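PDB 3VGL: glucokinase, which probably catalyses the ATP-dependent phosphorylation of D-glucose to glucose 6-phosphate, as a zinc-containing bacterial glucokinase of the ROK family. Local coordinates for residues 23-28 and 302-307; 101-106 and 142-147; 107-112 and 125-130; 138-143 and 249-254; 256-261 and 268-273. All coordinates share one frame; numbering follows the deposited sequence.

Contact 1 of 5, residues 23-28 and 302-307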
# COMPACT_ATOMS: atom_id res chain seq x y z
N GLY A 23 -30.63 20.51 24.72
CA GLY A 23 -29.80 20.59 23.52
C GLY A 23 -30.42 21.38 22.38
O GLY A 23 -30.02 21.23 21.23
N ARG A 24 -31.41 22.21 22.70
CA ARG A 24 -31.97 23.08 21.69
C ARG A 24 -30.99 24.21 21.48
O ARG A 24 -30.49 24.80 22.44
CB ARG A 24 -33.33 23.66 22.11
CG ARG A 24 -34.28 22.68 22.78
CD ARG A 24 -34.80 21.64 21.83
NE ARG A 24 -35.98 20.98 22.40
CZ ARG A 24 -36.26 19.69 22.25
NH1 ARG A 24 -35.45 18.88 21.56
NH2 ARG A 24 -37.36 19.20 22.80
N ILE A 25 -30.73 24.51 20.22
CA ILE A 25 -29.88 25.62 19.86
C ILE A 25 -30.75 26.88 19.81
O ILE A 25 -31.76 26.93 19.09
CB ILE A 25 -29.17 25.35 18.52
CG1 ILE A 25 -28.33 24.06 18.60
CG2 ILE A 25 -28.30 26.51 18.12
CD1 ILE A 25 -27.79 23.58 17.27
N LEU A 26 -30.39 27.88 20.61
CA LEU A 26 -31.14 29.14 20.69
C LEU A 26 -30.54 30.31 19.92
O LEU A 26 -31.20 31.33 19.73
CB LEU A 26 -31.37 29.56 22.14
CG LEU A 26 -32.00 28.57 23.11
CD1 LEU A 26 -32.19 29.26 24.44
CD2 LEU A 26 -33.31 28.03 22.57
N SER A 27 -29.28 30.18 19.50
CA SER A 27 -28.65 31.22 18.68
C SER A 27 -27.54 30.62 17.84
O SER A 27 -27.04 29.54 18.15
CB SER A 27 -28.08 32.33 19.56
OG SER A 27 -26.94 31.89 20.28
N THR A 28 -27.15 31.35 16.80
CA THR A 28 -26.13 30.92 15.83
C THR A 28 -25.15 32.06 15.57
O THR A 28 -25.55 33.19 15.34
CB THR A 28 -26.80 30.55 14.49
OG1 THR A 28 -27.81 29.56 14.72
CG2 THR A 28 -25.78 30.04 13.47
N GLY A 302 -21.02 19.21 17.46
CA GLY A 302 -19.89 19.57 18.29
C GLY A 302 -20.20 20.75 19.20
O GLY A 302 -19.86 20.74 20.38
N LEU A 303 -20.87 21.76 18.66
CA LEU A 303 -21.16 22.93 19.50
C LEU A 303 -22.19 22.57 20.57
O LEU A 303 -22.08 23.00 21.71
CB LEU A 303 -21.53 24.18 18.70
CG LEU A 303 -22.89 24.48 18.09
CD1 LEU A 303 -23.93 24.92 19.16
CD2 LEU A 303 -22.75 25.58 17.06
N VAL A 304 -23.17 21.74 20.20
CA VAL A 304 -24.16 21.25 21.18
C VAL A 304 -23.48 20.41 22.26
O VAL A 304 -23.66 20.62 23.46
CB VAL A 304 -25.31 20.48 20.50
CG1 VAL A 304 -26.23 19.82 21.55
CG2 VAL A 304 -26.11 21.43 19.57
N GLY A 305 -22.67 19.42 21.85
CA GLY A 305 -21.99 18.62 22.82
C GLY A 305 -21.05 19.42 23.70
O GLY A 305 -20.98 19.15 24.89
N ALA A 306 -20.31 20.37 23.12
CA ALA A 306 -19.40 21.19 23.90
C ALA A 306 -20.13 22.05 24.93
O ALA A 306 -19.69 22.15 26.07
CB ALA A 306 -18.54 22.07 22.98
N ALA A 307 -21.26 22.63 24.52
CA ALA A 307 -22.15 23.38 25.43
C ALA A 307 -22.58 22.49 26.58
O ALA A 307 -22.54 22.90 27.75
CB ALA A 307 -23.37 23.91 24.69

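Contact 2 of 5, residues 101-106 and 142-147. With NA (sodium ion), chain C; BGC (beta-D-glucopyranose), chain D.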
# COMPACT_ATOMS: atom_id res chain seq x y z
N VAL A 101 -14.60 25.02 29.59
CA VAL A 101 -14.06 23.67 29.49
C VAL A 101 -13.64 23.52 28.04
O VAL A 101 -14.34 24.03 27.18
CB VAL A 101 -15.08 22.59 29.89
CG1 VAL A 101 -16.29 22.60 28.97
CG2 VAL A 101 -14.43 21.20 29.89
N VAL A 102 -12.51 22.88 27.80
CA VAL A 102 -12.05 22.63 26.43
C VAL A 102 -12.10 21.14 26.17
O VAL A 102 -11.51 20.36 26.92
CB VAL A 102 -10.62 23.18 26.19
CG1 VAL A 102 -10.09 22.77 24.81
CG2 VAL A 102 -10.61 24.69 26.33
N GLU A 103 -12.83 20.73 25.14
CA GLU A 103 -12.91 19.31 24.78
C GLU A 103 -12.46 19.20 23.32
O GLU A 103 -12.55 20.15 22.56
CB GLU A 103 -14.35 18.79 24.92
CG GLU A 103 -14.91 18.84 26.35
CD GLU A 103 -14.66 17.58 27.17
OE1 GLU A 103 -13.90 16.68 26.74
OE2 GLU A 103 -15.23 17.50 28.28
N ASN A 104 -12.01 18.02 22.91
CA ASN A 104 -11.81 17.81 21.48
C ASN A 104 -13.15 17.92 20.75
O ASN A 104 -14.19 17.49 21.26
CB ASN A 104 -11.15 16.45 21.26
CG ASN A 104 -11.21 16.01 19.81
OD1 ASN A 104 -12.14 15.29 19.42
ND2 ASN A 104 -10.24 16.44 19.01
N ASP A 105 -13.13 18.50 19.55
CA ASP A 105 -14.36 18.77 18.80
C ASP A 105 -15.18 17.54 18.47
O ASP A 105 -16.40 17.60 18.51
CB ASP A 105 -14.08 19.57 17.51
CG ASP A 105 -13.19 18.84 16.51
OD1 ASP A 105 -12.35 18.03 16.92
OD2 ASP A 105 -13.32 19.09 15.30
N ALA A 106 -14.52 16.45 18.10
CA ALA A 106 -15.27 15.28 17.74
C ALA A 106 -15.70 14.48 18.98
O ALA A 106 -16.71 13.81 18.96
CB ALA A 106 -14.46 14.43 16.75
N ASN A 142 -21.91 4.19 28.27
CA ASN A 142 -22.65 5.44 28.49
C ASN A 142 -21.79 6.64 28.92
O ASN A 142 -22.31 7.64 29.46
CB ASN A 142 -23.82 5.20 29.48
CG ASN A 142 -24.69 4.05 29.06
OD1 ASN A 142 -24.52 2.93 29.53
ND2 ASN A 142 -25.59 4.30 28.13
N LYS A 143 -20.49 6.56 28.65
CA LYS A 143 -19.54 7.60 29.06
C LYS A 143 -18.59 7.94 27.93
O LYS A 143 -18.11 7.05 27.23
CB LYS A 143 -18.70 7.11 30.23
CG LYS A 143 -19.45 6.96 31.55
CD LYS A 143 -18.55 7.30 32.71
CE LYS A 143 -17.87 6.08 33.29
NZ LYS A 143 -17.59 6.28 34.74
N LEU A 144 -18.30 9.23 27.78
CA LEU A 144 -17.25 9.68 26.86
C LEU A 144 -15.88 9.21 27.35
O LEU A 144 -15.55 9.36 28.53
CB LEU A 144 -17.31 11.21 26.75
CG LEU A 144 -16.39 11.90 25.74
CD1 LEU A 144 -16.68 11.47 24.29
CD2 LEU A 144 -16.50 13.43 25.90
N ARG A 145 -15.09 8.62 26.44
CA ARG A 145 -13.78 8.11 26.81
C ARG A 145 -12.66 8.88 26.12
O ARG A 145 -12.48 8.80 24.90
CB ARG A 145 -13.65 6.62 26.47
CG ARG A 145 -14.78 5.75 27.01
CD ARG A 145 -14.79 5.70 28.53
NE ARG A 145 -15.93 4.92 29.00
CZ ARG A 145 -16.07 4.49 30.25
NH1 ARG A 145 -15.14 4.72 31.16
NH2 ARG A 145 -17.15 3.79 30.58
N ARG A 146 -11.89 9.59 26.92
CA ARG A 146 -10.82 10.46 26.43
C ARG A 146 -9.43 9.82 26.55
O ARG A 146 -8.45 10.36 26.04
CB ARG A 146 -10.86 11.82 27.16
CG ARG A 146 -12.19 12.56 27.04
CD ARG A 146 -12.20 13.70 28.02
NE ARG A 146 -13.50 14.34 28.19
CZ ARG A 146 -14.46 13.92 29.01
NH1 ARG A 146 -14.29 12.81 29.74
NH2 ARG A 146 -15.59 14.61 29.10
N GLY A 147 -9.35 8.68 27.23
CA GLY A 147 -8.09 7.97 27.45
C GLY A 147 -7.25 8.53 28.58
O GLY A 147 -7.62 9.53 29.21
NA NA C . -11.71 12.97 19.33
C2 BGC D . -7.55 16.46 14.51
C3 BGC D . -8.64 16.05 15.50
C4 BGC D . -9.99 16.68 15.14
C5 BGC D . -10.27 16.38 13.67
C6 BGC D . -11.59 17.00 13.20
C1 BGC D . -8.02 16.13 13.10
O1 BGC D . -7.10 16.57 12.15
O2 BGC D . -6.39 15.66 14.80
O3 BGC D . -8.30 16.42 16.80
O4 BGC D . -11.01 16.09 15.93
O5 BGC D . -9.22 16.85 12.84
O6 BGC D . -11.57 18.41 13.35
O HOH W 1 -9.46 13.35 20.23
O HOH W 2 -10.79 13.52 17.16

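Contact 3 of 5, residues 107-112 and 125-130. With NA (sodium ion), chain C.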
# COMPACT_ATOMS: atom_id res chain seq x y z
N ASN A 107 -14.93 14.60 20.07
CA ASN A 107 -15.39 14.09 21.36
C ASN A 107 -16.70 14.78 21.71
O ASN A 107 -17.68 14.14 22.08
CB ASN A 107 -14.36 14.36 22.46
CG ASN A 107 -13.15 13.46 22.39
OD1 ASN A 107 -12.99 12.63 21.46
ND2 ASN A 107 -12.27 13.62 23.36
N ALA A 108 -16.73 16.10 21.51
CA ALA A 108 -17.93 16.89 21.82
C ALA A 108 -19.10 16.50 20.90
O ALA A 108 -20.24 16.32 21.36
CB ALA A 108 -17.61 18.37 21.73
N ALA A 109 -18.82 16.29 19.61
CA ALA A 109 -19.86 15.84 18.68
C ALA A 109 -20.45 14.49 19.11
O ALA A 109 -21.67 14.30 19.06
CB ALA A 109 -19.30 15.75 17.24
N ALA A 110 -19.59 13.54 19.50
CA ALA A 110 -20.05 12.24 19.99
C ALA A 110 -21.00 12.41 21.18
O ALA A 110 -22.09 11.81 21.22
CB ALA A 110 -18.86 11.37 20.39
N TRP A 111 -20.58 13.24 22.13
CA TRP A 111 -21.39 13.52 23.30
C TRP A 111 -22.74 14.16 22.90
O TRP A 111 -23.81 13.74 23.41
CB TRP A 111 -20.61 14.38 24.30
CG TRP A 111 -21.38 14.61 25.56
CD1 TRP A 111 -21.99 15.77 25.95
CD2 TRP A 111 -21.65 13.64 26.58
NE1 TRP A 111 -22.63 15.57 27.17
CE2 TRP A 111 -22.43 14.28 27.58
CE3 TRP A 111 -21.31 12.28 26.76
CZ2 TRP A 111 -22.87 13.62 28.73
CZ3 TRP A 111 -21.75 11.63 27.90
CH2 TRP A 111 -22.52 12.30 28.88
N GLY A 112 -22.72 15.14 22.00
CA GLY A 112 -23.96 15.81 21.55
C GLY A 112 -24.92 14.80 20.93
O GLY A 112 -26.11 14.82 21.21
N VAL A 125 -21.33 3.70 21.42
CA VAL A 125 -21.38 4.24 20.06
C VAL A 125 -20.05 4.87 19.69
O VAL A 125 -19.32 5.33 20.56
CB VAL A 125 -22.52 5.28 19.82
CG1 VAL A 125 -23.88 4.65 20.03
CG2 VAL A 125 -22.35 6.53 20.66
N ILE A 126 -19.77 4.89 18.40
CA ILE A 126 -18.56 5.53 17.89
C ILE A 126 -18.94 6.59 16.87
O ILE A 126 -19.70 6.30 15.95
CB ILE A 126 -17.62 4.47 17.25
CG1 ILE A 126 -17.14 3.43 18.28
CG2 ILE A 126 -16.41 5.14 16.57
CD1 ILE A 126 -16.26 3.98 19.44
N CYS A 127 -18.38 7.78 17.03
CA CYS A 127 -18.59 8.90 16.12
C CYS A 127 -17.33 9.17 15.30
O CYS A 127 -16.20 9.10 15.81
CB CYS A 127 -18.94 10.15 16.90
SG CYS A 127 -19.20 11.64 15.93
N ILE A 128 -17.54 9.44 14.00
CA ILE A 128 -16.49 10.03 13.17
C ILE A 128 -17.04 11.31 12.60
O ILE A 128 -18.23 11.40 12.27
CB ILE A 128 -15.97 9.12 12.01
CG1 ILE A 128 -17.02 8.88 10.92
CG2 ILE A 128 -15.47 7.80 12.57
CD1 ILE A 128 -16.41 8.30 9.62
N THR A 129 -16.19 12.33 12.51
CA THR A 129 -16.61 13.56 11.85
C THR A 129 -15.77 13.76 10.60
O THR A 129 -14.55 13.52 10.61
CB THR A 129 -16.53 14.80 12.75
OG1 THR A 129 -15.18 15.01 13.18
CG2 THR A 129 -17.46 14.63 13.99
N LEU A 130 -16.43 14.15 9.51
CA LEU A 130 -15.76 14.38 8.23
C LEU A 130 -15.84 15.86 7.91
O LEU A 130 -16.91 16.38 7.65
CB LEU A 130 -16.48 13.57 7.13
CG LEU A 130 -16.48 12.05 7.30
CD1 LEU A 130 -17.34 11.42 6.22
CD2 LEU A 130 -15.04 11.49 7.27
NA NA C . -11.71 12.97 19.33
O HOH W 1 -9.46 13.35 20.23
O HOH W 2 -10.79 13.52 17.16

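Contact 4 of 5, residues 138-143 and 249-254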
# COMPACT_ATOMS: atom_id res chain seq x y z
N ILE A 138 -15.64 8.57 21.30
CA ILE A 138 -15.91 7.23 21.84
C ILE A 138 -16.88 7.34 23.01
O ILE A 138 -16.59 8.01 24.01
CB ILE A 138 -14.61 6.59 22.37
CG1 ILE A 138 -13.59 6.38 21.25
CG2 ILE A 138 -14.90 5.22 23.05
CD1 ILE A 138 -12.21 6.19 21.78
N ILE A 139 -18.02 6.68 22.89
CA ILE A 139 -18.92 6.47 24.04
C ILE A 139 -18.89 4.96 24.32
O ILE A 139 -19.27 4.15 23.47
CB ILE A 139 -20.36 6.88 23.75
CG1 ILE A 139 -20.48 8.34 23.30
CG2 ILE A 139 -21.26 6.58 24.98
CD1 ILE A 139 -20.06 9.38 24.32
N ILE A 140 -18.39 4.60 25.51
CA ILE A 140 -18.39 3.21 25.96
C ILE A 140 -19.00 3.18 27.35
O ILE A 140 -18.61 3.96 28.22
CB ILE A 140 -16.97 2.61 25.96
CG1 ILE A 140 -16.51 2.34 24.52
CG2 ILE A 140 -16.94 1.30 26.77
CD1 ILE A 140 -15.05 1.95 24.39
N GLY A 141 -19.95 2.27 27.54
CA GLY A 141 -20.66 2.19 28.83
C GLY A 141 -21.26 3.52 29.23
O GLY A 141 -21.13 3.96 30.40
N ASN A 142 -21.91 4.19 28.27
CA ASN A 142 -22.65 5.44 28.49
C ASN A 142 -21.79 6.64 28.92
O ASN A 142 -22.31 7.64 29.46
CB ASN A 142 -23.82 5.20 29.48
CG ASN A 142 -24.69 4.05 29.06
OD1 ASN A 142 -24.52 2.93 29.53
ND2 ASN A 142 -25.59 4.30 28.13
N LYS A 143 -20.49 6.56 28.65
CA LYS A 143 -19.54 7.60 29.06
C LYS A 143 -18.59 7.94 27.93
O LYS A 143 -18.11 7.05 27.23
CB LYS A 143 -18.70 7.11 30.23
CG LYS A 143 -19.45 6.96 31.55
CD LYS A 143 -18.55 7.30 32.71
CE LYS A 143 -17.87 6.08 33.29
NZ LYS A 143 -17.59 6.28 34.74
N SER A 249 -14.10 -3.71 14.04
CA SER A 249 -13.13 -4.70 14.58
C SER A 249 -12.58 -4.25 15.92
O SER A 249 -12.41 -5.08 16.82
CB SER A 249 -12.00 -4.93 13.59
OG SER A 249 -12.55 -5.59 12.48
N LEU A 250 -12.35 -2.95 16.06
CA LEU A 250 -11.77 -2.37 17.28
C LEU A 250 -12.77 -2.29 18.43
O LEU A 250 -12.50 -2.80 19.53
CB LEU A 250 -11.19 -0.99 16.97
CG LEU A 250 -9.91 -1.06 16.16
CD1 LEU A 250 -9.81 0.09 15.16
CD2 LEU A 250 -8.72 -1.03 17.12
N PHE A 251 -13.93 -1.67 18.17
CA PHE A 251 -14.87 -1.27 19.24
C PHE A 251 -16.17 -2.06 19.27
O PHE A 251 -16.85 -2.11 20.31
CB PHE A 251 -15.25 0.21 19.08
CG PHE A 251 -14.13 1.17 19.33
CD1 PHE A 251 -13.74 1.48 20.63
CD2 PHE A 251 -13.49 1.81 18.26
CE1 PHE A 251 -12.69 2.40 20.86
CE2 PHE A 251 -12.44 2.71 18.49
CZ PHE A 251 -12.06 3.01 19.80
N ASP A 252 -16.54 -2.67 18.14
CA ASP A 252 -17.86 -3.36 18.02
C ASP A 252 -19.04 -2.60 18.68
O ASP A 252 -19.71 -3.14 19.57
CB ASP A 252 -17.75 -4.79 18.59
CG ASP A 252 -19.00 -5.63 18.35
OD1 ASP A 252 -19.60 -5.52 17.26
OD2 ASP A 252 -19.36 -6.44 19.24
N PRO A 253 -19.31 -1.34 18.25
CA PRO A 253 -20.40 -0.56 18.86
C PRO A 253 -21.75 -0.98 18.28
O PRO A 253 -21.80 -1.70 17.29
CB PRO A 253 -20.07 0.86 18.43
CG PRO A 253 -19.53 0.65 17.03
CD PRO A 253 -18.66 -0.60 17.14
N SER A 254 -22.85 -0.50 18.88
CA SER A 254 -24.16 -0.74 18.29
C SER A 254 -24.40 0.19 17.10
O SER A 254 -25.16 -0.14 16.19
CB SER A 254 -25.25 -0.55 19.34
OG SER A 254 -25.16 0.73 19.94

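Contact 5 of 5, residues 256-261 and 268-273. With ANP (phosphoaminophosphonic acid-adenylate ester), chain E.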
# COMPACT_ATOMS: atom_id res chain seq x y z
N PHE A 256 -22.44 3.44 14.52
CA PHE A 256 -21.54 4.50 14.06
C PHE A 256 -22.36 5.71 13.68
O PHE A 256 -23.41 5.58 13.06
CB PHE A 256 -20.74 4.04 12.84
CG PHE A 256 -19.78 2.94 13.16
CD1 PHE A 256 -18.63 3.24 13.88
CD2 PHE A 256 -20.06 1.61 12.83
CE1 PHE A 256 -17.74 2.23 14.25
CE2 PHE A 256 -19.14 0.58 13.18
CZ PHE A 256 -17.99 0.90 13.89
N ILE A 257 -21.86 6.88 14.09
CA ILE A 257 -22.55 8.15 13.81
C ILE A 257 -21.57 9.01 13.05
O ILE A 257 -20.47 9.28 13.54
CB ILE A 257 -23.04 8.83 15.10
CG1 ILE A 257 -23.92 7.87 15.91
CG2 ILE A 257 -23.79 10.12 14.76
CD1 ILE A 257 -24.24 8.35 17.32
N VAL A 258 -21.98 9.43 11.86
CA VAL A 258 -21.11 10.22 10.97
C VAL A 258 -21.54 11.68 11.04
O VAL A 258 -22.69 12.01 10.70
CB VAL A 258 -21.19 9.71 9.52
CG1 VAL A 258 -20.24 10.50 8.63
CG2 VAL A 258 -20.79 8.23 9.46
N GLY A 259 -20.61 12.53 11.50
CA GLY A 259 -20.87 13.97 11.64
C GLY A 259 -19.91 14.76 10.76
O GLY A 259 -19.40 14.25 9.74
N GLY A 260 -19.67 16.00 11.15
CA GLY A 260 -18.91 16.92 10.31
C GLY A 260 -19.83 17.68 9.38
O GLY A 260 -21.00 17.32 9.23
N GLY A 261 -19.33 18.75 8.77
CA GLY A 261 -20.13 19.51 7.81
C GLY A 261 -20.80 18.69 6.73
O GLY A 261 -21.96 18.94 6.42
N LEU A 268 -27.40 11.30 1.16
CA LEU A 268 -26.54 11.52 -0.02
C LEU A 268 -25.14 10.95 0.21
O LEU A 268 -24.59 10.26 -0.66
CB LEU A 268 -26.46 13.00 -0.40
CG LEU A 268 -25.59 13.32 -1.63
CD1 LEU A 268 -26.26 12.92 -2.96
CD2 LEU A 268 -25.22 14.80 -1.64
N VAL A 269 -24.61 11.22 1.39
CA VAL A 269 -23.29 10.70 1.80
C VAL A 269 -23.40 9.44 2.68
O VAL A 269 -22.56 8.55 2.56
CB VAL A 269 -22.43 11.82 2.45
CG1 VAL A 269 -23.05 12.35 3.74
CG2 VAL A 269 -21.00 11.35 2.69
N LEU A 270 -24.44 9.34 3.51
CA LEU A 270 -24.54 8.19 4.41
C LEU A 270 -24.81 6.86 3.69
O LEU A 270 -24.30 5.80 4.11
CB LEU A 270 -25.57 8.40 5.53
CG LEU A 270 -25.07 8.85 6.90
CD1 LEU A 270 -24.24 7.75 7.57
CD2 LEU A 270 -24.25 10.16 6.79
N ASP A 271 -25.61 6.89 2.62
CA ASP A 271 -25.94 5.66 1.91
C ASP A 271 -24.70 4.99 1.29
O ASP A 271 -24.46 3.82 1.55
CB ASP A 271 -27.07 5.89 0.90
CG ASP A 271 -27.42 4.63 0.11
OD1 ASP A 271 -28.00 3.68 0.68
OD2 ASP A 271 -27.11 4.60 -1.10
N PRO A 272 -23.86 5.76 0.53
CA PRO A 272 -22.64 5.10 0.06
C PRO A 272 -21.71 4.68 1.18
O PRO A 272 -21.06 3.64 1.06
CB PRO A 272 -21.97 6.15 -0.84
CG PRO A 272 -22.73 7.44 -0.62
CD PRO A 272 -24.09 7.04 -0.14
N ILE A 273 -21.64 5.46 2.27
CA ILE A 273 -20.75 5.07 3.39
C ILE A 273 -21.23 3.76 4.03
O ILE A 273 -20.44 2.84 4.29
CB ILE A 273 -20.62 6.18 4.43
CG1 ILE A 273 -19.81 7.32 3.81
CG2 ILE A 273 -19.94 5.66 5.68
CD1 ILE A 273 -19.59 8.56 4.76
PB ANP E . -14.53 22.42 10.07
O1B ANP E . -13.59 21.26 9.75
O2B ANP E . -13.91 23.78 10.09
N3B ANP E . -15.25 22.15 11.61
PA ANP E . -16.54 21.38 8.22
O1A ANP E . -17.67 22.11 7.48
O2A ANP E . -16.85 20.28 9.18
O3A ANP E . -15.63 22.52 8.91
O5' ANP E . -15.50 20.78 7.14
C5' ANP E . -14.97 21.58 6.08
C4' ANP E . -14.60 20.68 4.92
O4' ANP E . -15.72 19.86 4.56
C3' ANP E . -14.27 21.51 3.70
O3' ANP E . -13.38 20.73 2.89
C2' ANP E . -15.61 21.62 3.03
O2' ANP E . -15.50 21.86 1.64
C1' ANP E . -16.27 20.27 3.31
N9 ANP E . -17.72 20.42 3.54
C8 ANP E . -18.34 21.06 4.55
N7 ANP E . -19.70 20.96 4.41
C5 ANP E . -19.92 20.23 3.31
C6 ANP E . -21.10 19.75 2.55
N6 ANP E . -22.37 20.01 2.97
N1 ANP E . -20.87 19.00 1.44
C2 ANP E . -19.64 18.71 0.98
N3 ANP E . -18.52 19.13 1.61
C4 ANP E . -18.62 19.87 2.73

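Contact 1 of 5, residues 23-28 and 302-307
The turn joining antiparallel neighbours 13-19 and 29-32, at one edge of the five-stranded N-terminal sheet of the actin-like ATPase fold, packs on the C-terminal helix 301-311 through I25, G23 and V304. The helix comes back from the far end of the sequence to lie against this sheet, so the contact joins an N-terminal loop to a C-terminal helix. V304 supplies both of its methyls. CG2 takes the isoleucine, touching CG1 and CD1 of I25, with V304 CG2 to I25 CD1 at 3.6 Å. CG1 rests against the backbone of G23, 4.1 Å from its O. This division follows from the valine torsion (chi1 172°), which sets CG1 trans to the backbone nitrogen and CG2 trans to the carbonyl carbon. The two side chains cross at about a right angle, and I25, being extended beyond CG1, lays the last two carbons of its longer branch on one methyl. Glycine suits position 23 for two reasons: its backbone has positive phi, and having no side chain it lets the turn come near the helix, the CA atoms of G23 and V304 being 6.1 Å apart. Flanking V304 in sequence, L303 and A307 pack on strand 13-19, while F116 of helix 105-116 and L297 also touch V304. The polar end of the turn is held separately, S27 OG bonding to A51 O and V18 N. Inside the helix, the amide of A306 closes a regular turn on the carbonyl of G302, N to O 2.8 Å.

Contact 2 of 5, residues 101-106 and 142-147
The guanidinium of R146 and the carboxylate of E103 meet edge to edge, their planes 29° apart, while L144 CD2 lies over one face of the guanidinium, 3.4 Å above its plane and offset toward the rim. The arginine grips side-on. NE gives a nearly straight bond (175°) to OE1 of E103 at 2.8 Å, within the guanidinium plane and on the syn lone pair. The second bond, R146 NH2 to E103 OE2 at 3.0 Å, is more bent, and each group sees the other tilted out of its plane. Two bonds, one to each oxygen, fix the rotation of the carboxylate. E103 bends at chi2 (-90°), which turns its carboxylate to the arginine, whereas R146 is extended from CG to NE. The two residues after E103 turn to the active site: N104 OD1 binds the sodium ion at 2.4 Å, and D105 accepts from glucose O4 through OD1 and, at 2.7 Å, from O6 through OD2. O6 is the hydroxyl that becomes phosphorylated. The salt bridge thus joins the end of strand 100-104, an edge of the N-terminal sheet, to the segment just past strand 143-144, an edge of the second sheet, with L309 of helix 301-311 packing on E103, L144 and R146.

Contact 3 of 5, residues 107-112 and 125-130
Apolar contacts carry the join between A109 and A110 on the helix and C127 and T129 on the strand. A110 CB sits 3.7 Å from C127 CB, and A109 CB reaches the methyl CG2 of T129 at 3.9 Å. The C127 sulfur SG, trans to its own backbone nitrogen (chi1 179°), points across the helix rather than along it, 4.3 Å from A109 CB and 4.1 Å from A110 N. Small residues suit this closeness: the CA atoms of A110 and C127 are only 5.3 Å apart, and the segment axes approach to 8.0 Å while crossing at 127°. In the actin-like ATPase fold this helix, 105-116, follows the last strand of the N-terminal sheet and covers one face of the central strand, 125-130, of the C-terminal sheet, thereby linking the two sheets. It also meets helix 301-311, where A306 touches A108. Polar interactions lie at the ends of the contact. T129 directs OG1 to a weak hydrogen bond with G135 N, which leaves CG2 for the alanine; threonine serves because it offers a methyl on one branch and a hydroxyl on the other. Metal binding comes from N107, whose CB points away from the strand. Its OD1 binds the sodium ion at 2.5 Å, alongside N104 OD1, G136 O and two waters, an amide oxygen being a suitable neutral ligand for this cation.

Contact 4 of 5, residues 138-143 and 249-254
Helix 227-251 ends where F251 reaches I138 and I140 of strand 134-140, the latter opening the type I' turn that follows. The residues leading up to it, S249 and L250, make backbone hydrogen bonds to the second subunit, and L250 packs on I158 of that chain. F251 then sends its ring across the two isoleucines at about a right angle. CD1 of I140 comes to the ring's edge, near its plane, 4.0 Å from F251 CD1, while CD1 of I138 approaches obliquely, 3.7 Å from F251 CZ. Both isoleucines have an extended longer branch (chi2 161° for I138), so that the terminal carbon is the part that reaches the ring. The chain leaves the helix at D252 with positive phi, and OD2 accepts from F149 N and V151 N of the second subunit. P253 packs on I126, and S254 OG bonds to H122 ND1 and D124 O. Across the two segments the chemistry is carbon against carbon, which fits a site at a subunit boundary: F251 meets F251 and I140 meets I140 of the second subunit, so these apolar side chains face a neighbouring chain, with the aspartate adding directional bonds alongside.

Contact 5 of 5, residues 256-261 and 268-273
V258 packs on L270 and I273 within a beta-alpha-beta unit, in which strand 255-259 is followed by helix 267-280 and then by the parallel strand 291-294. The closest touch is V258 CG2 to L270 CD1 at 4.0 Å. CB of the valine also lies 4.1 Å from both CD1 and CD2 of the leucine, whose forked end therefore straddles it, and the two side chains run past each other in opposite directions. CG1 of V258 turns to the other partner, 4.4 Å from I273 CD1. L270 has a first torsion away from the staggered positions (chi1 -98°), and its fork lies nearer the strand than the direction of its CB would suggest. I273 is simply extended. A branched valine suits the strand, and the longer leucine and isoleucine span the distance from the helix, one turn apart. In the next shell, I128 and L130 of strand 125-130 touch V258, and L130 also touches I273, which L244 of helix 227-251 backs. P272 interrupts the helical bonding, its N having no hydrogen to give, and the helix kinks there. After V258 the strand ends at G259 and leads into G260 and G261, at the nucleotide. G260 takes backbone angles that call for glycine, and G261 passes so near the nucleotide phosphate that no side chain would fit. The segment ends with G261 N donating to O2A of the ATP analogue at 2.9 Å, with an angle of 158°.

How the contacts relate
Contact 1 brackets the chain, with the other four falling between its segments. Contact 3 lies within the span of contact 2, and contacts 4 and 5 follow contact 3 in sequence. Contacts 2 and 3 share helix 105-116 and the sodium ion, their centres 9 Å apart, and A108 of contact 3 packs on G302 and A306 of contact 1. Contacts 2 to 5 all reach the second sheet, where strand 125-130 of contact 3 bonds to strand 134-140 of contact 4 on one side and 255-259 of contact 5 on the other. Contacts 2, 3 and 5 carry residues of the glucose, sodium and nucleotide sites, while contacts 2 and 4 also reach the second subunit.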